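VP1 (Polyomavirus HPyV7, PDB 4PCH) probably serves as the major structural protein of the viral capsid, its jelly-roll core assembling into pentamers that build the T=7 shell and take part in host-cell attachment. Local coordinates at residues N168-V171 and E172-A176; T243-A246 and D247-N250. All coordinates share one frame; numbering follows the deposited sequence. Where two conformers were deposited one is given.

Contact 1 of 2, residues N168-V171 and E172-A176; sequences NFPV and ELWVA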
ATOM      1  N   ASN B 168     -21.282  -8.271  25.003  1.00 16.95           N
ATOM      2  CA  ASN B 168     -22.341  -7.866  24.069  1.00 16.08           C
ATOM      3  C   ASN B 168     -22.311  -6.411  23.569  1.00 14.11           C
ATOM      4  O   ASN B 168     -23.350  -5.791  23.398  1.00 14.89           O
ATOM      5  CB  ASN B 168     -23.684  -8.190  24.682  1.00 15.89           C
ATOM      6  CG  ASN B 168     -23.997  -7.351  25.920  1.00 17.59           C
ATOM      7  OD1 ASN B 168     -23.092  -6.877  26.631  1.00 21.19           O
ATOM      8  ND2 ASN B 168     -25.276  -7.175  26.181  1.00 18.43           N
ATOM      9  N   PHE B 169     -21.125  -5.903  23.334  1.00 12.24           N
ATOM     10  CA  PHE B 169     -20.902  -4.585  22.751  1.00 12.79           C
ATOM     11  C   PHE B 169     -20.591  -4.718  21.265  1.00 12.29           C
ATOM     12  O   PHE B 169     -19.489  -5.070  20.882  1.00 12.22           O
ATOM     13  CB  PHE B 169     -19.710  -3.900  23.435  1.00 13.22           C
ATOM     14  CG  PHE B 169     -20.021  -3.316  24.784  1.00 13.02           C
ATOM     15  CD1 PHE B 169     -19.917  -4.071  25.926  1.00 13.02           C
ATOM     16  CD2 PHE B 169     -20.361  -1.972  24.914  1.00 15.17           C
ATOM     17  CE1 PHE B 169     -20.193  -3.521  27.163  1.00 14.92           C
ATOM     18  CE2 PHE B 169     -20.620  -1.412  26.159  1.00 16.27           C
ATOM     19  CZ  PHE B 169     -20.541  -2.185  27.291  1.00 15.57           C
ATOM     20  N   PRO B 170     -21.558  -4.380  20.401  1.00 11.98           N
ATOM     21  CA  PRO B 170     -21.255  -4.506  18.972  1.00 13.00           C
ATOM     22  C   PRO B 170     -20.220  -3.509  18.476  1.00 11.40           C
ATOM     23  O   PRO B 170     -20.307  -2.329  18.791  1.00 11.64           O
ATOM     24  CB  PRO B 170     -22.617  -4.217  18.307  1.00 13.71           C
ATOM     25  CG  PRO B 170     -23.612  -4.500  19.362  1.00 15.89           C
ATOM     26  CD  PRO B 170     -22.948  -4.001  20.623  1.00 13.77           C
ATOM     27  N   VAL B 171     -19.314  -3.976  17.621  1.00 11.97           N
ATOM     28  CA  VAL B 171     -18.242  -3.153  17.097  1.00 11.56           C
ATOM     29  C   VAL B 171     -18.784  -2.100  16.126  1.00 11.49           C
ATOM     30  O   VAL B 171     -18.171  -1.077  15.909  1.00 12.78           O
ATOM     31  CB  VAL B 171     -17.153  -4.022  16.426  1.00 10.29           C
ATOM     32  CG1 VAL B 171     -16.599  -5.043  17.408  1.00 12.34           C
ATOM     33  CG2 VAL B 171     -17.670  -4.704  15.165  1.00 11.69           C
ATOM     34  N   GLU B 172     -19.966  -2.362  15.561  1.00 12.10           N
ATOM     35  CA  GLU B 172     -20.636  -1.393  14.707  1.00 11.93           C
ATOM     36  C   GLU B 172     -21.159  -0.155  15.456  1.00 12.16           C
ATOM     37  O   GLU B 172     -21.485   0.841  14.809  1.00 13.01           O
ATOM     38  CB  GLU B 172     -21.797  -2.045  13.986  1.00 13.22           C
ATOM     39  CG  GLU B 172     -21.370  -3.035  12.943  1.00 12.80           C
ATOM     40  CD  GLU B 172     -22.492  -3.979  12.571  1.00 13.35           C
ATOM     41  OE1 GLU B 172     -23.499  -3.504  12.030  1.00 17.01           O
ATOM     42  OE2 GLU B 172     -22.334  -5.179  12.810  1.00 15.50           O
ATOM     43  N   LEU B 173     -21.247  -0.213  16.798  1.00 10.72           N
ATOM     44  CA  LEU B 173     -21.927   0.824  17.580  1.00 12.34           C
ATOM     45  C   LEU B 173     -21.076   1.492  18.680  1.00 11.95           C
ATOM     46  O   LEU B 173     -21.528   2.441  19.335  1.00 12.86           O
ATOM     47  CB  LEU B 173     -23.165   0.200  18.236  1.00 14.13           C
ATOM     48  CG  LEU B 173     -24.154  -0.524  17.326  1.00 15.29           C
ATOM     49  CD1 LEU B 173     -25.246  -1.243  18.160  1.00 17.08           C
ATOM     50  CD2 LEU B 173     -24.779   0.481  16.352  1.00 14.19           C
ATOM     51  N   TRP B 174     -19.854   1.004  18.891  1.00 10.91           N
ATOM     52  CA  TRP B 174     -19.030   1.430  20.039  1.00 12.06           C
ATOM     53  C   TRP B 174     -17.604   1.652  19.557  1.00 11.71           C
ATOM     54  O   TRP B 174     -17.025   0.701  19.000  1.00 13.31           O
ATOM     55  CB  TRP B 174     -19.055   0.369  21.132  1.00 12.28           C
ATOM     56  CG  TRP B 174     -20.399   0.201  21.788  1.00 11.39           C
ATOM     57  CD1 TRP B 174     -21.354  -0.735  21.505  1.00 12.98           C
ATOM     58  CD2 TRP B 174     -20.938   1.018  22.821  1.00 11.83           C
ATOM     59  NE1 TRP B 174     -22.447  -0.549  22.304  1.00 12.61           N
ATOM     60  CE2 TRP B 174     -22.212   0.524  23.132  1.00 13.98           C
ATOM     61  CE3 TRP B 174     -20.452   2.134  23.530  1.00 14.10           C
ATOM     62  CZ2 TRP B 174     -23.010   1.096  24.113  1.00 14.51           C
ATOM     63  CZ3 TRP B 174     -21.257   2.704  24.502  1.00 13.93           C
ATOM     64  CH2 TRP B 174     -22.523   2.196  24.775  1.00 14.49           C
ATOM     65  N   VAL B 175     -17.068   2.843  19.784  0.50  8.99           N
ATOM     66  CA  VAL B 175     -15.754   3.271  19.296  0.50 11.49           C
ATOM     67  C   VAL B 175     -14.827   3.568  20.488  1.00 13.44           C
ATOM     68  O   VAL B 175     -15.263   4.212  21.451  1.00 13.79           O
ATOM     69  CB  VAL B 175     -15.902   4.556  18.457  0.50 12.78           C
ATOM     70  CG1 VAL B 175     -14.565   4.995  17.895  0.50 16.23           C
ATOM     71  CG2 VAL B 175     -16.898   4.359  17.307  0.50 12.97           C
ATOM     72  N   ALA B 176     -13.562   3.151  20.416  1.00 13.83           N
ATOM     73  CA  ALA B 176     -12.606   3.488  21.461  1.00 12.57           C
ATOM     74  C   ALA B 176     -12.629   4.989  21.695  1.00 13.94           C
ATOM     75  O   ALA B 176     -12.632   5.772  20.759  1.00 14.69           O
ATOM     76  CB  ALA B 176     -11.197   3.053  21.059  1.00 15.01           C
TER
HETATM   77  O   HOH W   1     -15.778   0.054  16.259  1.00 18.68           O
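Phe169 drives one edge of its ring onto the indole face of Trp174, a T-shaped pair built across the beta turn that Pro170, Val171, Glu172 and Leu173 form just before strand 174-176. Its evidence is geometric: the ring of Phe169 and the five-membered ring of Trp174 have centroids 4.8 Å apart and planes inclined at 73°. Phe169 CD2 leads, 3.6 Å from Trp174 CE2 and displaced from the middle of the indole toward its rim, while Phe169 CE2 follows over the start of the six-membered ring. Trp174 carries CG anti to its carbonyl carbon (chi1 -67°), which brings the indole back alongside Pro170, the two side chains pointing the same way. Pro170 CD accordingly lies 3.7 Å from Trp174 CD1. Further round the turn, the Leu173 side chain lies across Pro170, its CD1 3.8 Å from Pro170 CG.

Outward from this apolar centre, the turn is closed by the amide of Leu173, which donates to Pro170 O at 3.1 Å with an N-H...O angle of 161°. The donor lies above the carbonyl plane and not on a lone pair. The backbone angles of Val171 and Glu172 are those of a type I turn. At the polar rim the indole N-H of Trp174 is satisfied by the carbonyl of Glu147, and Glu172 OE1 is bonded to the hydroxyl of Tyr47. Val171 and Glu172 also pack on Pro96 and Met98 of a neighbouring subunit, so the turn reaches the pentamer interface. Trp174 O, which is hydrogen-bonded to the hydroxyl of Tyr61, has a second partner in a water that bridges two carbonyls, donating to Val171 O at 2.7 Å and to Trp174 O at 3.1 Å.

Contact 2 of 2, residues T243-A246 and D247-N250; sequences TLSA and DYSN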
ATOM      1  N   THR B 243     -23.164 -17.638  -4.041  1.00 13.11           N
ATOM      2  CA  THR B 243     -23.204 -16.412  -3.269  1.00 12.17           C
ATOM      3  C   THR B 243     -22.901 -15.212  -4.161  1.00 13.30           C
ATOM      4  O   THR B 243     -22.690 -15.356  -5.360  1.00 14.08           O
ATOM      5  CB  THR B 243     -22.325 -16.494  -2.002  1.00 12.89           C
ATOM      6  OG1 THR B 243     -22.595 -15.399  -1.122  1.00 12.36           O
ATOM      7  CG2 THR B 243     -20.851 -16.551  -2.331  1.00 11.86           C
ATOM      8  N   LEU B 244     -22.885 -14.037  -3.548  1.00 13.32           N
ATOM      9  CA  LEU B 244     -22.698 -12.775  -4.241  1.00 14.78           C
ATOM     10  C   LEU B 244     -23.710 -12.560  -5.368  1.00 16.28           C
ATOM     11  O   LEU B 244     -23.408 -11.965  -6.405  1.00 16.24           O
ATOM     12  CB  LEU B 244     -21.256 -12.604  -4.732  1.00 14.33           C
ATOM     13  CG  LEU B 244     -20.201 -12.460  -3.645  1.00 15.95           C
ATOM     14  CD1 LEU B 244     -18.826 -12.563  -4.286  1.00 16.27           C
ATOM     15  CD2 LEU B 244     -20.352 -11.181  -2.835  1.00 14.52           C
ATOM     16  N   SER B 245     -24.941 -12.990  -5.117  1.00 16.45           N
ATOM     17  CA  SER B 245     -26.040 -12.824  -6.040  1.00 21.08           C
ATOM     18  C   SER B 245     -27.284 -12.585  -5.175  1.00 17.30           C
ATOM     19  O   SER B 245     -27.362 -13.097  -4.057  1.00 17.47           O
ATOM     20  CB  SER B 245     -26.191 -14.094  -6.904  1.00 21.81           C
ATOM     21  OG  SER B 245     -27.008 -13.854  -8.003  1.00 27.32           O
ATOM     22  N   ALA B 246     -28.222 -11.808  -5.706  1.00 20.38           N
ATOM     23  CA  ALA B 246     -29.406 -11.331  -4.981  1.00 23.30           C
ATOM     24  C   ALA B 246     -30.156 -12.442  -4.227  1.00 21.28           C
ATOM     25  O   ALA B 246     -30.511 -12.265  -3.064  1.00 21.63           O
ATOM     26  CB  ALA B 246     -30.355 -10.647  -5.941  1.00 29.48           C
ATOM     27  N   ASP B 247     -30.370 -13.586  -4.874  1.00 18.70           N
ATOM     28  CA  ASP B 247     -31.186 -14.658  -4.258  1.00 20.56           C
ATOM     29  C   ASP B 247     -30.580 -15.295  -3.000  1.00 19.64           C
ATOM     30  O   ASP B 247     -31.293 -15.971  -2.238  1.00 20.30           O
ATOM     31  CB  ASP B 247     -31.465 -15.779  -5.270  1.00 22.10           C
ATOM     32  CG  ASP B 247     -32.427 -15.368  -6.381  1.00 25.54           C
ATOM     33  OD1 ASP B 247     -33.032 -14.284  -6.351  1.00 26.55           O
ATOM     34  OD2 ASP B 247     -32.580 -16.176  -7.302  1.00 27.58           O
ATOM     35  N   TYR B 248     -29.279 -15.077  -2.756  1.00 16.74           N
ATOM     36  CA  TYR B 248     -28.590 -15.696  -1.632  1.00 17.33           C
ATOM     37  C   TYR B 248     -28.092 -14.697  -0.593  1.00 18.56           C
ATOM     38  O   TYR B 248     -27.293 -15.050   0.283  1.00 16.09           O
ATOM     39  CB  TYR B 248     -27.441 -16.588  -2.146  1.00 17.79           C
ATOM     40  CG  TYR B 248     -27.850 -17.315  -3.409  1.00 19.07           C
ATOM     41  CD1 TYR B 248     -28.795 -18.311  -3.364  1.00 20.40           C
ATOM     42  CD2 TYR B 248     -27.324 -16.957  -4.654  1.00 18.63           C
ATOM     43  CE1 TYR B 248     -29.224 -18.944  -4.528  1.00 22.19           C
ATOM     44  CE2 TYR B 248     -27.736 -17.589  -5.812  1.00 19.43           C
ATOM     45  CZ  TYR B 248     -28.679 -18.591  -5.737  1.00 21.56           C
ATOM     46  OH  TYR B 248     -29.103 -19.230  -6.884  1.00 24.14           O
ATOM     47  N   SER B 249     -28.599 -13.470  -0.645  1.00 16.80           N
ATOM     48  CA  SER B 249     -28.162 -12.444   0.282  1.00 17.30           C
ATOM     49  C   SER B 249     -28.567 -12.790   1.710  1.00 16.26           C
ATOM     50  O   SER B 249     -27.933 -12.342   2.655  1.00 17.56           O
ATOM     51  CB  SER B 249     -28.729 -11.079  -0.100  1.00 17.82           C
ATOM     52  OG  SER B 249     -30.131 -11.062  -0.126  1.00 18.63           O
ATOM     53  N   ASN B 250     -29.639 -13.592   1.857  1.00 16.51           N
ATOM     54  CA  ASN B 250     -30.068 -13.993   3.193  1.00 17.75           C
ATOM     55  C   ASN B 250     -29.168 -15.051   3.849  1.00 17.19           C
ATOM     56  O   ASN B 250     -29.440 -15.455   5.009  1.00 20.28           O
ATOM     57  CB  ASN B 250     -31.536 -14.445   3.201  1.00 18.81           C
ATOM     58  CG  ASN B 250     -31.758 -15.777   2.490  1.00 21.22           C
ATOM     59  OD1 ASN B 250     -30.864 -16.325   1.854  1.00 21.61           O
ATOM     60  ND2 ASN B 250     -32.991 -16.283   2.566  1.00 24.39           N
TER
HETATM   61  O   HOH W   2     -24.658 -15.912   0.479  1.00 16.75           O
HETATM   62  O   HOH W   3     -29.498 -14.287  -7.615  1.00 22.44           O
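Tyr248 turns its ring back along Ser245, the residue three positions earlier, across a tight turn containing a short 3-10 segment at Ala246 and Asp247. At its root, Tyr248 CB lies 4.0 Å from Ser245 O, the carbonyl that receives the Tyr248 amide. With CG anti to the carbonyl carbon and beside the backbone N (chi1 -38°), the side chain is directed past Ser245. Tyr248 CD2 comes next and meets Ser245 CB at 3.8 Å, the methylene lying at the ring edge, near its plane. CE2 remains close to that same methylene, and the CB of Asp247 stands above the middle of one ring face. At the tip, Tyr248 OH is hydrogen-bonded to NH2 of Arg105.

The backbone supplies the frame for this approach. Tyr248 N donates to Ser245 O at 3.0 Å with an N-H...O angle of 161°, the i to i+3 bond expected of a single 3-10 turn; the donor is 39° out of the carbonyl plane. A second bond of the same spacing, Ser249 N to Ala246 O, is weak at 3.3 Å. Two waters extend the framework. One links Ser245 OG, at 2.6 Å, with the amide of Asp247, and the other joins Thr243 OG1 to Tyr248 O, donating to that carbonyl at 2.8 Å. Thr243 OG1 is additionally hydrogen-bonded to Arg252, while Leu244 and Ser249 pack on Thr109 and Gly108 of a neighbouring subunit.

Across the turn the side chains meet little beyond the Ser245 methylene and the ring edge, so this surface loop is probably shaped largely by hydrogen bonds: one good and one weak backbone bond, supplemented by water bridges and by arginines that hold the tyrosine and threonine hydroxyls.

Following the chain from its N terminus, strand 161-163 runs into a loop that contact 1 closes at residues 168-176, where the turn delivers the chain into strand 174-176 of the small three-stranded sheet. The chain then passes through the strands of the jelly roll up to 224-236. Contact 2, residues 243-250, folds the loop between that strand and 253-271, two antiparallel partners of the large sheet. The contacts are in series, neither nested nor crossed. The centres of contact 1 and contact 2 lie about 27 Å apart, and the nearest atoms of contact 1 and contact 2 about 14 Å apart. One is buried and one superficial, yet both touch a neighbouring subunit of the pentamer.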